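Long-range contact in muramoyltetrapeptide carboxypeptidase (Oxalobacter formigenes OXCC13, PDB 6UUK), which probably acts as a serine-type carboxypeptidase that trims the tetrapeptide stems of cell-wall muropeptides: residues H151-K163 / N222-P236. Numbering follows the deposited sequence.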
ATOM      1  N   HIS B 151     -12.527 -11.675  -5.127  1.00 16.21           N
ATOM      2  CA  HIS B 151     -11.689 -11.241  -4.013  1.00 13.26           C
ATOM      3  C   HIS B 151     -10.330 -10.829  -4.572  1.00 14.53           C
ATOM      4  O   HIS B 151     -10.155 -10.699  -5.788  1.00 23.96           O
ATOM      5  CB  HIS B 151     -11.569 -12.344  -2.956  1.00 20.24           C
ATOM      6  CG  HIS B 151     -10.836 -13.560  -3.431  1.00 15.79           C
ATOM      7  ND1 HIS B 151     -11.465 -14.604  -4.075  1.00 16.75           N
ATOM      8  CD2 HIS B 151      -9.528 -13.899  -3.355  1.00 14.66           C
ATOM      9  CE1 HIS B 151     -10.575 -15.533  -4.376  1.00 15.69           C
ATOM     10  NE2 HIS B 151      -9.392 -15.131  -3.949  1.00 18.28           N
ATOM     11  N   SER B 152      -9.366 -10.620  -3.674  1.00 13.57           N
ATOM     12  CA  SER B 152      -7.995 -10.226  -4.018  1.00 17.77           C
ATOM     13  C   SER B 152      -8.058  -8.880  -4.726  1.00 19.96           C
ATOM     14  O   SER B 152      -8.602  -7.923  -4.146  1.00 16.55           O
ATOM     15  CB  SER B 152      -7.329 -11.359  -4.801  1.00 27.51           C
ATOM     16  OG  SER B 152      -6.014 -10.999  -5.197  1.00 36.90           O
ATOM     17  N   ASP B 153      -7.532  -8.744  -5.947  1.00 27.60           N
ATOM     18  CA  ASP B 153      -7.572  -7.467  -6.652  1.00 20.52           C
ATOM     19  C   ASP B 153      -8.995  -7.033  -6.974  1.00 20.77           C
ATOM     20  O   ASP B 153      -9.235  -5.838  -7.183  1.00 23.99           O
ATOM     21  CB  ASP B 153      -6.741  -7.559  -7.933  1.00 25.12           C
ATOM     22  CG  ASP B 153      -6.716  -6.259  -8.711  1.00 24.64           C
ATOM     23  OD1 ASP B 153      -6.156  -5.266  -8.200  1.00 31.31           O
ATOM     24  OD2 ASP B 153      -7.252  -6.233  -9.839  1.00 27.01           O
ATOM     25  N   PHE B 154      -9.946  -7.968  -7.006  1.00 16.57           N
ATOM     26  CA  PHE B 154     -11.333  -7.630  -7.300  1.00 22.94           C
ATOM     27  C   PHE B 154     -11.997  -6.835  -6.183  1.00 17.61           C
ATOM     28  O   PHE B 154     -13.124  -6.364  -6.370  1.00 15.84           O
ATOM     29  CB  PHE B 154     -12.130  -8.906  -7.581  1.00 26.05           C
ATOM     30  CG  PHE B 154     -13.375  -8.679  -8.387  1.00 18.33           C
ATOM     31  CD1 PHE B 154     -13.293  -8.320  -9.723  1.00 27.01           C
ATOM     32  CD2 PHE B 154     -14.626  -8.836  -7.817  1.00 16.59           C
ATOM     33  CE1 PHE B 154     -14.435  -8.112 -10.472  1.00 21.15           C
ATOM     34  CE2 PHE B 154     -15.773  -8.631  -8.561  1.00 20.53           C
ATOM     35  CZ  PHE B 154     -15.677  -8.271  -9.890  1.00 15.89           C
ATOM     36  N   THR B 155     -11.336  -6.682  -5.032  1.00 17.32           N
ATOM     37  CA  THR B 155     -11.853  -5.798  -3.992  1.00 16.08           C
ATOM     38  C   THR B 155     -11.948  -4.362  -4.490  1.00 13.63           C
ATOM     39  O   THR B 155     -12.857  -3.624  -4.093  1.00 15.74           O
ATOM     40  CB  THR B 155     -10.965  -5.877  -2.746  1.00 18.63           C
ATOM     41  OG1 THR B 155     -10.883  -7.237  -2.300  1.00 11.59           O
ATOM     42  CG2 THR B 155     -11.529  -5.018  -1.621  1.00 14.36           C
ATOM     43  N   VAL B 156     -11.026  -3.955  -5.367  1.00 16.28           N
ATOM     44  CA  VAL B 156     -11.090  -2.626  -5.969  1.00 19.96           C
ATOM     45  C   VAL B 156     -12.390  -2.453  -6.743  1.00 16.31           C
ATOM     46  O   VAL B 156     -13.038  -1.401  -6.676  1.00 21.75           O
ATOM     47  CB  VAL B 156      -9.858  -2.394  -6.865  1.00 17.37           C
ATOM     48  CG1 VAL B 156      -9.999  -1.107  -7.661  1.00 20.26           C
ATOM     49  CG2 VAL B 156      -8.587  -2.373  -6.027  1.00 25.12           C
ATOM     50  N   PHE B 157     -12.799  -3.487  -7.482  1.00 19.70           N
ATOM     51  CA  PHE B 157     -14.046  -3.415  -8.235  1.00 16.67           C
ATOM     52  C   PHE B 157     -15.255  -3.335  -7.313  1.00 19.85           C
ATOM     53  O   PHE B 157     -16.245  -2.675  -7.648  1.00 22.58           O
ATOM     54  CB  PHE B 157     -14.163  -4.626  -9.161  1.00 17.83           C
ATOM     55  CG  PHE B 157     -15.315  -4.551 -10.125  1.00 18.61           C
ATOM     56  CD1 PHE B 157     -16.568  -5.027  -9.772  1.00 24.39           C
ATOM     57  CD2 PHE B 157     -15.142  -4.017 -11.391  1.00 18.09           C
ATOM     58  CE1 PHE B 157     -17.624  -4.963 -10.658  1.00 20.85           C
ATOM     59  CE2 PHE B 157     -16.197  -3.952 -12.280  1.00 15.52           C
ATOM     60  CZ  PHE B 157     -17.439  -4.425 -11.913  1.00 18.77           C
ATOM     61  N   GLU B 158     -15.192  -3.990  -6.154  1.00 18.75           N
ATOM     62  CA  GLU B 158     -16.340  -4.051  -5.261  1.00 16.46           C
ATOM     63  C   GLU B 158     -16.500  -2.801  -4.406  1.00 17.47           C
ATOM     64  O   GLU B 158     -17.598  -2.555  -3.897  1.00 17.03           O
ATOM     65  CB  GLU B 158     -16.235  -5.283  -4.360  1.00 17.68           C
ATOM     66  CG  GLU B 158     -16.243  -6.598  -5.120  1.00 19.99           C
ATOM     67  CD  GLU B 158     -16.366  -7.801  -4.208  1.00 23.87           C
ATOM     68  OE1 GLU B 158     -16.465  -7.611  -2.977  1.00 22.02           O
ATOM     69  OE2 GLU B 158     -16.366  -8.938  -4.724  1.00 21.65           O
HETATM   70  N   MSE B 159     -15.443  -2.011  -4.235  1.00 20.93           N
HETATM   71  CA  MSE B 159     -15.540  -0.780  -3.461  1.00 20.66           C
HETATM   72  C   MSE B 159     -16.217   0.319  -4.271  1.00 17.14           C
HETATM   73  O   MSE B 159     -17.008   1.099  -3.739  1.00 21.75           O
HETATM   74  CB  MSE B 159     -14.157  -0.319  -2.997  1.00 21.18           C
HETATM   75  CG  MSE B 159     -13.488  -1.245  -1.990  1.00 17.43           C
HETATM   76 SE   MSE B 159     -14.567  -1.566  -0.396  1.00 36.42          SE
HETATM   77  CE  MSE B 159     -15.336  -3.291  -0.881  1.00 20.73           C
ATOM     78  N   ALA B 160     -15.902   0.376  -5.567  1.00 22.38           N
ATOM     79  CA  ALA B 160     -16.549   1.351  -6.437  1.00 14.59           C
ATOM     80  C   ALA B 160     -18.026   1.036  -6.626  1.00 20.19           C
ATOM     81  O   ALA B 160     -18.843   1.957  -6.747  1.00 25.18           O
ATOM     82  CB  ALA B 160     -15.835   1.411  -7.787  1.00 16.85           C
ATOM     83  N   LEU B 161     -18.388  -0.249  -6.661  1.00 22.36           N
ATOM     84  CA  LEU B 161     -19.799  -0.616  -6.676  1.00 22.70           C
ATOM     85  C   LEU B 161     -20.491  -0.180  -5.392  1.00 20.29           C
ATOM     86  O   LEU B 161     -21.611   0.342  -5.425  1.00 26.23           O
ATOM     87  CB  LEU B 161     -19.955  -2.124  -6.878  1.00 23.65           C
ATOM     88  CG  LEU B 161     -19.829  -2.663  -8.301  1.00 22.06           C
ATOM     89  CD1 LEU B 161     -20.104  -4.158  -8.316  1.00 32.45           C
ATOM     90  CD2 LEU B 161     -20.779  -1.930  -9.232  1.00 20.78           C
ATOM     91  N   LEU B 162     -19.836  -0.389  -4.248  1.00 23.41           N
ATOM     92  CA  LEU B 162     -20.403   0.059  -2.982  1.00 23.03           C
ATOM     93  C   LEU B 162     -20.412   1.579  -2.883  1.00 23.16           C
ATOM     94  O   LEU B 162     -21.264   2.149  -2.193  1.00 25.53           O
ATOM     95  CB  LEU B 162     -19.625  -0.549  -1.816  1.00 14.80           C
ATOM     96  CG  LEU B 162     -20.213  -0.323  -0.424  1.00 21.40           C
ATOM     97  CD1 LEU B 162     -21.625  -0.882  -0.345  1.00 16.70           C
ATOM     98  CD2 LEU B 162     -19.324  -0.951   0.628  1.00 11.55           C
ATOM     99  N   LYS B 163     -19.478   2.247  -3.564  1.00 25.61           N
ATOM    100  CA  LYS B 163     -19.496   3.705  -3.604  1.00 20.45           C
ATOM    101  C   LYS B 163     -20.741   4.224  -4.311  1.00 23.57           C
ATOM    102  O   LYS B 163     -21.217   5.325  -4.008  1.00 23.98           O
ATOM    103  CB  LYS B 163     -18.232   4.223  -4.292  1.00 21.93           C
ATOM    104  CG  LYS B 163     -18.063   5.733  -4.243  1.00 30.00           C
ATOM    105  CD  LYS B 163     -17.982   6.231  -2.809  1.00 23.11           C
ATOM    106  CE  LYS B 163     -17.843   7.743  -2.755  1.00 26.83           C
ATOM    107  NZ  LYS B 163     -17.777   8.242  -1.354  1.00 28.33           N
ATOM    108  N   ASN B 222      -9.723  -7.248   0.586  1.00 17.27           N
ATOM    109  CA  ASN B 222      -8.275  -7.390   0.645  1.00 15.82           C
ATOM    110  C   ASN B 222      -7.656  -6.153   1.284  1.00 20.38           C
ATOM    111  O   ASN B 222      -8.001  -5.022   0.928  1.00 21.95           O
ATOM    112  CB  ASN B 222      -7.706  -7.613  -0.755  1.00 16.48           C
ATOM    113  CG  ASN B 222      -6.211  -7.860  -0.745  1.00 18.68           C
ATOM    114  OD1 ASN B 222      -5.419  -6.935  -0.912  1.00 17.03           O
ATOM    115  ND2 ASN B 222      -5.819  -9.113  -0.549  1.00 21.03           N
ATOM    116  N   LEU B 223      -6.738  -6.372   2.229  1.00 13.14           N
ATOM    117  CA  LEU B 223      -6.153  -5.254   2.965  1.00 14.99           C
ATOM    118  C   LEU B 223      -5.297  -4.375   2.061  1.00 18.20           C
ATOM    119  O   LEU B 223      -5.289  -3.147   2.209  1.00 24.62           O
ATOM    120  CB  LEU B 223      -5.330  -5.775   4.142  1.00 15.26           C
ATOM    121  CG  LEU B 223      -4.627  -4.714   4.992  1.00 21.83           C
ATOM    122  CD1 LEU B 223      -5.636  -3.740   5.582  1.00 12.83           C
ATOM    123  CD2 LEU B 223      -3.800  -5.363   6.088  1.00 11.38           C
ATOM    124  N   THR B 224      -4.569  -4.982   1.121  1.00 20.58           N
ATOM    125  CA  THR B 224      -3.724  -4.198   0.226  1.00 19.27           C
ATOM    126  C   THR B 224      -4.562  -3.330  -0.706  1.00 18.87           C
ATOM    127  O   THR B 224      -4.187  -2.191  -1.009  1.00 18.16           O
ATOM    128  CB  THR B 224      -2.807  -5.122  -0.577  1.00 17.36           C
ATOM    129  OG1 THR B 224      -2.038  -5.933   0.322  1.00 22.63           O
ATOM    130  CG2 THR B 224      -1.858  -4.314  -1.451  1.00 25.28           C
HETATM  131  N   MSE B 225      -5.701  -3.844  -1.157  1.00 14.54           N
HETATM  132  CA  MSE B 225      -6.561  -3.104  -2.072  1.00 17.04           C
HETATM  133  C   MSE B 225      -7.355  -2.026  -1.339  1.00 18.31           C
HETATM  134  O   MSE B 225      -7.713  -1.006  -1.924  1.00 14.58           O
HETATM  135  CB  MSE B 225      -7.510  -4.058  -2.800  1.00 19.15           C
HETATM  136  CG  MSE B 225      -6.810  -5.262  -3.404  1.00 14.52           C
HETATM  137 SE   MSE B 225      -5.309  -4.764  -4.545  1.00 28.04          SE
HETATM  138  CE  MSE B 225      -4.437  -6.504  -4.672  1.00 22.93           C
ATOM    139  N   LEU B 226      -7.627  -2.258  -0.053  1.00 20.28           N
ATOM    140  CA  LEU B 226      -8.331  -1.258   0.744  1.00 17.57           C
ATOM    141  C   LEU B 226      -7.414  -0.097   1.111  1.00 15.11           C
ATOM    142  O   LEU B 226      -7.810   1.069   1.013  1.00 22.44           O
ATOM    143  CB  LEU B 226      -8.918  -1.902   2.000  1.00 20.82           C
ATOM    144  CG  LEU B 226     -10.157  -2.773   1.784  1.00 20.74           C
ATOM    145  CD1 LEU B 226     -10.624  -3.383   3.094  1.00 25.59           C
ATOM    146  CD2 LEU B 226     -11.271  -1.964   1.138  1.00 17.77           C
ATOM    147  N   ALA B 227      -6.185  -0.398   1.543  1.00 18.33           N
ATOM    148  CA  ALA B 227      -5.212   0.664   1.782  1.00 18.95           C
ATOM    149  C   ALA B 227      -4.866   1.392   0.491  1.00 19.92           C
ATOM    150  O   ALA B 227      -4.534   2.583   0.517  1.00 24.48           O
ATOM    151  CB  ALA B 227      -3.953   0.088   2.428  1.00 13.70           C
ATOM    152  N   HIS B 228      -4.938   0.693  -0.644  1.00 23.37           N
ATOM    153  CA  HIS B 228      -4.791   1.336  -1.944  1.00 17.86           C
ATOM    154  C   HIS B 228      -5.928   2.309  -2.235  1.00 15.33           C
ATOM    155  O   HIS B 228      -5.744   3.246  -3.020  1.00 19.68           O
ATOM    156  CB  HIS B 228      -4.712   0.268  -3.040  1.00 19.33           C
ATOM    157  CG  HIS B 228      -4.751   0.817  -4.431  1.00 24.44           C
ATOM    158  ND1 HIS B 228      -3.825   1.722  -4.902  1.00 33.02           N
ATOM    159  CD2 HIS B 228      -5.604   0.583  -5.456  1.00 30.76           C
ATOM    160  CE1 HIS B 228      -4.107   2.024  -6.156  1.00 31.50           C
ATOM    161  NE2 HIS B 228      -5.181   1.347  -6.517  1.00 32.47           N
HETATM  162  N   MSE B 229      -7.087   2.116  -1.612  1.00 19.76           N
HETATM  163  CA  MSE B 229      -8.240   2.984  -1.829  1.00 27.81           C
HETATM  164  C   MSE B 229      -8.201   4.237  -0.960  1.00 23.45           C
HETATM  165  O   MSE B 229      -9.040   5.125  -1.107  1.00 28.86           O
HETATM  166  CB  MSE B 229      -9.536   2.219  -1.562  1.00 28.34           C
HETATM  167  CG  MSE B 229      -9.930   1.250  -2.655  1.00 22.66           C
HETATM  168 SE   MSE B 229     -10.166   2.150  -4.363  0.24 25.08          SE
HETATM  169  CE  MSE B 229     -11.479   0.946  -5.141  1.00 27.07           C
ATOM    170  N   ALA B 230      -7.233   4.300  -0.051  1.00 16.09           N
ATOM    171  CA  ALA B 230      -7.129   5.431   0.864  1.00 18.17           C
ATOM    172  C   ALA B 230      -6.802   6.703   0.092  1.00 18.30           C
ATOM    173  O   ALA B 230      -5.801   6.762  -0.631  1.00 16.17           O
ATOM    174  CB  ALA B 230      -6.065   5.156   1.923  1.00 18.41           C
ATOM    175  N   GLY B 231      -7.646   7.722   0.246  1.00 15.28           N
ATOM    176  CA  GLY B 231      -7.469   8.985  -0.436  1.00 22.45           C
ATOM    177  C   GLY B 231      -8.125   9.079  -1.796  1.00 26.76           C
ATOM    178  O   GLY B 231      -8.245  10.189  -2.332  1.00 16.67           O
ATOM    179  N   THR B 232      -8.556   7.954  -2.371  1.00 17.56           N
ATOM    180  CA  THR B 232      -9.181   7.940  -3.683  1.00 15.01           C
ATOM    181  C   THR B 232     -10.692   8.117  -3.561  1.00 20.76           C
ATOM    182  O   THR B 232     -11.295   7.701  -2.567  1.00 22.11           O
ATOM    183  CB  THR B 232      -8.880   6.627  -4.401  1.00 15.67           C
ATOM    184  OG1 THR B 232      -9.588   5.559  -3.760  1.00 28.13           O
ATOM    185  CG2 THR B 232      -7.388   6.331  -4.355  1.00 20.32           C
ATOM    186  N   PRO B 233     -11.329   8.737  -4.561  1.00 19.06           N
ATOM    187  CA  PRO B 233     -12.794   8.880  -4.523  1.00 21.16           C
ATOM    188  C   PRO B 233     -13.544   7.564  -4.631  1.00 21.79           C
ATOM    189  O   PRO B 233     -14.774   7.564  -4.491  1.00 23.99           O
ATOM    190  CB  PRO B 233     -13.091   9.782  -5.731  1.00 18.75           C
ATOM    191  CG  PRO B 233     -11.792  10.453  -6.048  1.00 18.81           C
ATOM    192  CD  PRO B 233     -10.735   9.454  -5.700  1.00 16.57           C
ATOM    193  N   TRP B 234     -12.854   6.450  -4.878  1.00 19.71           N
ATOM    194  CA  TRP B 234     -13.510   5.155  -4.984  1.00 19.03           C
ATOM    195  C   TRP B 234     -13.723   4.485  -3.633  1.00 24.09           C
ATOM    196  O   TRP B 234     -14.383   3.441  -3.576  1.00 22.95           O
ATOM    197  CB  TRP B 234     -12.698   4.229  -5.893  1.00 25.36           C
ATOM    198  CG  TRP B 234     -12.303   4.854  -7.195  1.00 18.64           C
ATOM    199  CD1 TRP B 234     -11.095   5.407  -7.504  1.00 15.06           C
ATOM    200  CD2 TRP B 234     -13.119   4.994  -8.365  1.00 20.61           C
ATOM    201  NE1 TRP B 234     -11.107   5.882  -8.794  1.00 21.31           N
ATOM    202  CE2 TRP B 234     -12.338   5.641  -9.343  1.00 14.72           C
ATOM    203  CE3 TRP B 234     -14.433   4.635  -8.679  1.00 18.19           C
ATOM    204  CZ2 TRP B 234     -12.828   5.936 -10.614  1.00 20.22           C
ATOM    205  CZ3 TRP B 234     -14.918   4.929  -9.941  1.00 12.92           C
ATOM    206  CH2 TRP B 234     -14.117   5.573 -10.892  1.00 22.27           C
HETATM  207  N   MSE B 235     -13.189   5.052  -2.556  1.00 27.75           N
HETATM  208  CA  MSE B 235     -13.388   4.506  -1.217  1.00 25.23           C
HETATM  209  C   MSE B 235     -14.796   4.795  -0.708  1.00 24.20           C
HETATM  210  O   MSE B 235     -15.213   5.951  -0.643  1.00 30.54           O
HETATM  211  CB  MSE B 235     -12.352   5.075  -0.245  1.00 25.91           C
HETATM  212  CG  MSE B 235     -12.635   4.762   1.219  1.00 35.48           C
HETATM  213 SE   MSE B 235     -12.314   2.899   1.699  1.00 37.85          SE
HETATM  214  CE  MSE B 235     -10.373   2.961   1.882  1.00 24.02           C
ATOM    215  N   PRO B 236     -15.532   3.742  -0.356  1.00 26.61           N
ATOM    216  CA  PRO B 236     -16.894   3.938   0.147  1.00 22.78           C
ATOM    217  C   PRO B 236     -16.887   4.697   1.464  1.00 24.36           C
ATOM    218  O   PRO B 236     -15.937   4.629   2.245  1.00 28.22           O
ATOM    219  CB  PRO B 236     -17.420   2.509   0.325  1.00 21.44           C
ATOM    220  CG  PRO B 236     -16.545   1.666  -0.544  1.00 20.06           C
ATOM    221  CD  PRO B 236     -15.198   2.317  -0.511  1.00 20.64           C
TER
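Thr155 OG1 accepts a hydrogen bond from the backbone N of Asn222 at 3.1 Å, with an N-H...O angle of 155°. The same hydroxyl donates to Ser152 O at 3.0 Å. In Thr155, OG1 lies anti to the carbonyl carbon (chi1 -57°), and N and OG1 reach Ser152 O from the same face of its carbonyl plane. Next to this polar link, Met225 lays its CG 3.3 Å from Ser152 O and its CB 3.8 Å from Val156 CG2. Met229 pushes its methyl CE to 3.6 Å from Val156 CG1. Further along, the Met159 chain, bent at chi2 and chi3, brings SE within 3.7 Å of Leu226 CD2. The Pro236 ring crosses the Met159 side chain at about a right angle, CD against its CB. Ala160 CB meets the Trp234 ring at CE3. A valine in place of Thr155 would probably leave Asn222 N without its acceptor and loosen the hold on the Ser152 turn. Behind this, Asn222, at the N-cap position, accepts from Met225 N through OD1, while ND2 makes a weak hydrogen bond to Glu246 OE1, a predicted charge-relay residue. Apolar packing with one hydrogen bond across the N- and C-terminal LD-carboxypeptidase domains is consistent with holding the turn that carries Ser152, the predicted nucleophile, near Glu246.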